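Local structure of beta-1,3-1,4-glucanase (Caldicellulosiruptor sp. F32, 5H4R) at residues A[147-152]-A[212-217]. The protein is a family 5 glycoside hydrolase, a lichenase that cleaves the mixed-linkage beta-1,3-1,4-glucan chain. The protein carries 1 engineered substitution. Sequence-based numbering, arbitrary orientation.
Sequences GYYYPN and EAINKL
The hydroxyl end of the Tyr149 ring packs obliquely against Leu217, the two side chains coming from opposite directions. Methyl CD1 of Leu217 lies 4.0 Å from the centroid of the Tyr149 ring and 30° off its normal, an off-centre CH-pi contact displaced toward the phenol end, with CD1 3.6 Å from CZ of Tyr149. The hydroxyl rests beside the leucine stem, OH of Tyr149 standing 3.6 Å from CB of Leu217. With CG of Tyr149 anti to its own N (chi1 -173°), the ring extends toward helix 205-226, although its CB leaves the backbone running alongside the helix rather than at it. Two residues on, Pro151, centre of an inverse gamma turn, has its CB directed at the same helix, 3.7 Å from CG1 of Ile214. The methyl of Ala213 abuts the proline backbone, CB of Ala213 lying 3.6 Å from C of Pro151. Val163 of helix 156-173 and Val186 also pack on Tyr149, while Ile160 touches Leu217. Exchanging Tyr149 for an alanine would probably open a gap beside Leu217, leaving its CD1 methyl without an aromatic partner. This is apolar packing outside the barrel strands of a TIM-barrel hydrolase: the loop between strand 135-139 and helix 156-173, the third beta-alpha connection, is held against helix 205-226, which follows the fourth strand.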
ATOM      1  N   GLY A 147       4.265  -4.701 -21.673  1.00 23.23           N
ATOM      2  CA  GLY A 147       4.496  -6.122 -21.650  1.00 24.77           C
ATOM      3  C   GLY A 147       4.084  -6.789 -20.360  1.00 19.61           C
ATOM      4  O   GLY A 147       3.896  -8.010 -20.347  1.00 17.64           O
ATOM      5  N   TYR A 148       3.941  -6.015 -19.277  1.00 14.32           N
ATOM      6  CA  TYR A 148       3.362  -6.522 -18.039  1.00 11.13           C
ATOM      7  C   TYR A 148       2.108  -5.696 -17.782  1.00 11.13           C
ATOM      8  O   TYR A 148       1.178  -5.750 -18.589  1.00 12.88           O
ATOM      9  CB  TYR A 148       4.412  -6.544 -16.924  1.00 10.50           C
ATOM     10  CG  TYR A 148       5.604  -7.396 -17.300  1.00 13.33           C
ATOM     11  CD1 TYR A 148       5.509  -8.779 -17.321  1.00 17.30           C
ATOM     12  CD2 TYR A 148       6.809  -6.826 -17.650  1.00 20.64           C
ATOM     13  CE1 TYR A 148       6.587  -9.568 -17.691  1.00 16.54           C
ATOM     14  CE2 TYR A 148       7.899  -7.613 -18.009  1.00 23.75           C
ATOM     15  CZ  TYR A 148       7.775  -8.977 -18.027  1.00 17.25           C
ATOM     16  OH  TYR A 148       8.850  -9.772 -18.388  1.00 21.17           O
ATOM     17  N   TYR A 149       2.051  -4.929 -16.687  1.00 10.84           N
ATOM     18  CA  TYR A 149       0.908  -4.053 -16.394  1.00 11.92           C
ATOM     19  C   TYR A 149       1.215  -2.677 -16.977  1.00 13.05           C
ATOM     20  O   TYR A 149       2.157  -2.009 -16.539  1.00 14.15           O
ATOM     21  CB  TYR A 149       0.648  -3.964 -14.883  1.00 10.78           C
ATOM     22  CG  TYR A 149      -0.623  -3.223 -14.512  1.00 11.16           C
ATOM     23  CD1 TYR A 149      -0.766  -1.864 -14.777  1.00 12.56           C
ATOM     24  CD2 TYR A 149      -1.701  -3.896 -13.921  1.00 11.83           C
ATOM     25  CE1 TYR A 149      -1.926  -1.190 -14.459  1.00 14.56           C
ATOM     26  CE2 TYR A 149      -2.859  -3.218 -13.595  1.00 12.92           C
ATOM     27  CZ  TYR A 149      -2.960  -1.874 -13.858  1.00 12.93           C
ATOM     28  OH  TYR A 149      -4.122  -1.211 -13.530  1.00 19.59           O
ATOM     29  N   TYR A 150       0.453  -2.258 -17.983  1.00 11.98           N
ATOM     30  CA  TYR A 150       0.620  -0.893 -18.468  1.00 11.68           C
ATOM     31  C   TYR A 150      -0.734  -0.303 -18.875  1.00 15.12           C
ATOM     32  O   TYR A 150      -1.413  -0.847 -19.760  1.00 13.45           O
ATOM     33  CB  TYR A 150       1.618  -0.831 -19.630  1.00 12.47           C
ATOM     34  CG  TYR A 150       2.299   0.508 -19.715  1.00 12.79           C
ATOM     35  CD1 TYR A 150       3.233   0.897 -18.742  1.00 13.75           C
ATOM     36  CD2 TYR A 150       1.970   1.422 -20.714  1.00 15.51           C
ATOM     37  CE1 TYR A 150       3.846   2.129 -18.791  1.00 14.46           C
ATOM     38  CE2 TYR A 150       2.568   2.655 -20.768  1.00 18.45           C
ATOM     39  CZ  TYR A 150       3.515   3.006 -19.811  1.00 15.53           C
ATOM     40  OH  TYR A 150       4.070   4.257 -19.903  1.00 18.86           O
ATOM     41  N   PRO A 151      -1.157   0.827 -18.271  1.00 12.12           N
ATOM     42  CA  PRO A 151      -2.549   1.289 -18.458  1.00 12.66           C
ATOM     43  C   PRO A 151      -2.752   2.263 -19.613  1.00 13.83           C
ATOM     44  O   PRO A 151      -3.012   3.458 -19.423  1.00 14.16           O
ATOM     45  CB  PRO A 151      -2.849   1.943 -17.110  1.00 12.00           C
ATOM     46  CG  PRO A 151      -1.523   2.576 -16.731  1.00 13.36           C
ATOM     47  CD  PRO A 151      -0.485   1.565 -17.175  1.00 11.47           C
ATOM     48  N   ASN A 152      -2.643   1.768 -20.844  1.00 14.60           N
ATOM     49  CA  ASN A 152      -3.104   2.542 -21.980  1.00 15.89           C
ATOM     50  C   ASN A 152      -3.646   1.597 -23.041  1.00 16.67           C
ATOM     51  O   ASN A 152      -3.519   0.372 -22.940  1.00 16.73           O
ATOM     52  CB  ASN A 152      -2.010   3.493 -22.511  1.00 19.18           C
ATOM     53  CG  ASN A 152      -0.812   2.789 -23.132  1.00 25.39           C
ATOM     54  OD1 ASN A 152      -0.778   1.567 -23.318  1.00 17.44           O
ATOM     55  ND2 ASN A 152       0.198   3.599 -23.478  1.00 23.46           N
ATOM     56  N   GLU A 212      -9.325   5.176 -17.910  1.00 10.23           N
ATOM     57  CA  GLU A 212     -10.246   4.151 -18.391  1.00 11.92           C
ATOM     58  C   GLU A 212      -9.594   2.777 -18.360  1.00 11.58           C
ATOM     59  O   GLU A 212     -10.234   1.780 -18.008  1.00 12.62           O
ATOM     60  CB  GLU A 212     -10.710   4.492 -19.807  1.00 15.73           C
ATOM     61  CG  GLU A 212     -11.568   5.755 -19.873  1.00 23.70           C
ATOM     62  CD  GLU A 212     -12.841   5.666 -19.037  1.00 43.55           C
ATOM     63  OE1 GLU A 212     -13.699   4.815 -19.365  1.00 52.33           O
ATOM     64  OE2 GLU A 212     -12.979   6.439 -18.048  1.00 32.33           O
ATOM     65  N   ALA A 213      -8.326   2.701 -18.750  1.00 12.75           N
ATOM     66  CA  ALA A 213      -7.639   1.424 -18.733  1.00 11.61           C
ATOM     67  C   ALA A 213      -7.551   0.876 -17.320  1.00 11.86           C
ATOM     68  O   ALA A 213      -7.696  -0.330 -17.115  1.00 11.86           O
ATOM     69  CB  ALA A 213      -6.243   1.578 -19.335  1.00 13.13           C
ATOM     70  N   ILE A 214      -7.309   1.749 -16.336  1.00 10.59           N
ATOM     71  CA  ILE A 214      -7.215   1.313 -14.941  1.00  9.45           C
ATOM     72  C   ILE A 214      -8.564   0.798 -14.465  1.00 13.36           C
ATOM     73  O   ILE A 214      -8.634  -0.203 -13.738  1.00 11.47           O
ATOM     74  CB  ILE A 214      -6.682   2.452 -14.047  1.00 10.09           C
ATOM     75  CG1 ILE A 214      -5.188   2.670 -14.296  1.00 12.33           C
ATOM     76  CG2 ILE A 214      -6.867   2.119 -12.540  1.00 12.26           C
ATOM     77  CD1 ILE A 214      -4.648   3.925 -13.699  1.00 10.90           C
ATOM     78  N   ASN A 215      -9.649   1.469 -14.857  1.00 11.40           N
ATOM     79  CA  ASN A 215     -10.989   0.972 -14.528  1.00 10.63           C
ATOM     80  C   ASN A 215     -11.191  -0.434 -15.086  1.00 11.22           C
ATOM     81  O   ASN A 215     -11.681  -1.329 -14.387  1.00 11.77           O
ATOM     82  CB  ASN A 215     -12.060   1.916 -15.067  1.00 10.74           C
ATOM     83  CG  ASN A 215     -12.185   3.206 -14.267  1.00 12.09           C
ATOM     84  OD1 ASN A 215     -11.794   3.268 -13.102  1.00 12.55           O
ATOM     85  ND2 ASN A 215     -12.766   4.241 -14.893  1.00 12.52           N
ATOM     86  N   LYS A 216     -10.799  -0.648 -16.345  1.00  9.55           N
ATOM     87  CA  LYS A 216     -10.954  -1.953 -16.976  1.00 12.67           C
ATOM     88  C   LYS A 216     -10.127  -3.004 -16.257  1.00 10.80           C
ATOM     89  O   LYS A 216     -10.593  -4.127 -16.002  1.00 11.62           O
ATOM     90  CB  LYS A 216     -10.531  -1.875 -18.445  1.00 13.15           C
ATOM     91  CG  LYS A 216     -10.398  -3.221 -19.158  1.00 15.02           C
ATOM     92  CD  LYS A 216     -11.759  -3.956 -19.296  1.00 19.51           C
ATOM     93  CE  LYS A 216     -11.632  -5.170 -20.215  1.00 25.29           C
ATOM     94  NZ  LYS A 216     -12.883  -5.972 -20.262  1.00 32.42           N
ATOM     95  N   LEU A 217      -8.875  -2.673 -15.953  1.00 10.41           N
ATOM     96  CA  LEU A 217      -7.984  -3.648 -15.332  1.00 10.52           C
ATOM     97  C   LEU A 217      -8.395  -3.954 -13.896  1.00 12.00           C
ATOM     98  O   LEU A 217      -8.199  -5.082 -13.433  1.00 11.02           O
ATOM     99  CB  LEU A 217      -6.556  -3.133 -15.399  1.00 11.76           C
ATOM    100  CG  LEU A 217      -6.013  -3.040 -16.833  1.00 11.46           C
ATOM    101  CD1 LEU A 217      -4.742  -2.184 -16.928  1.00 12.63           C
ATOM    102  CD2 LEU A 217      -5.749  -4.437 -17.394  1.00 15.64           C
TER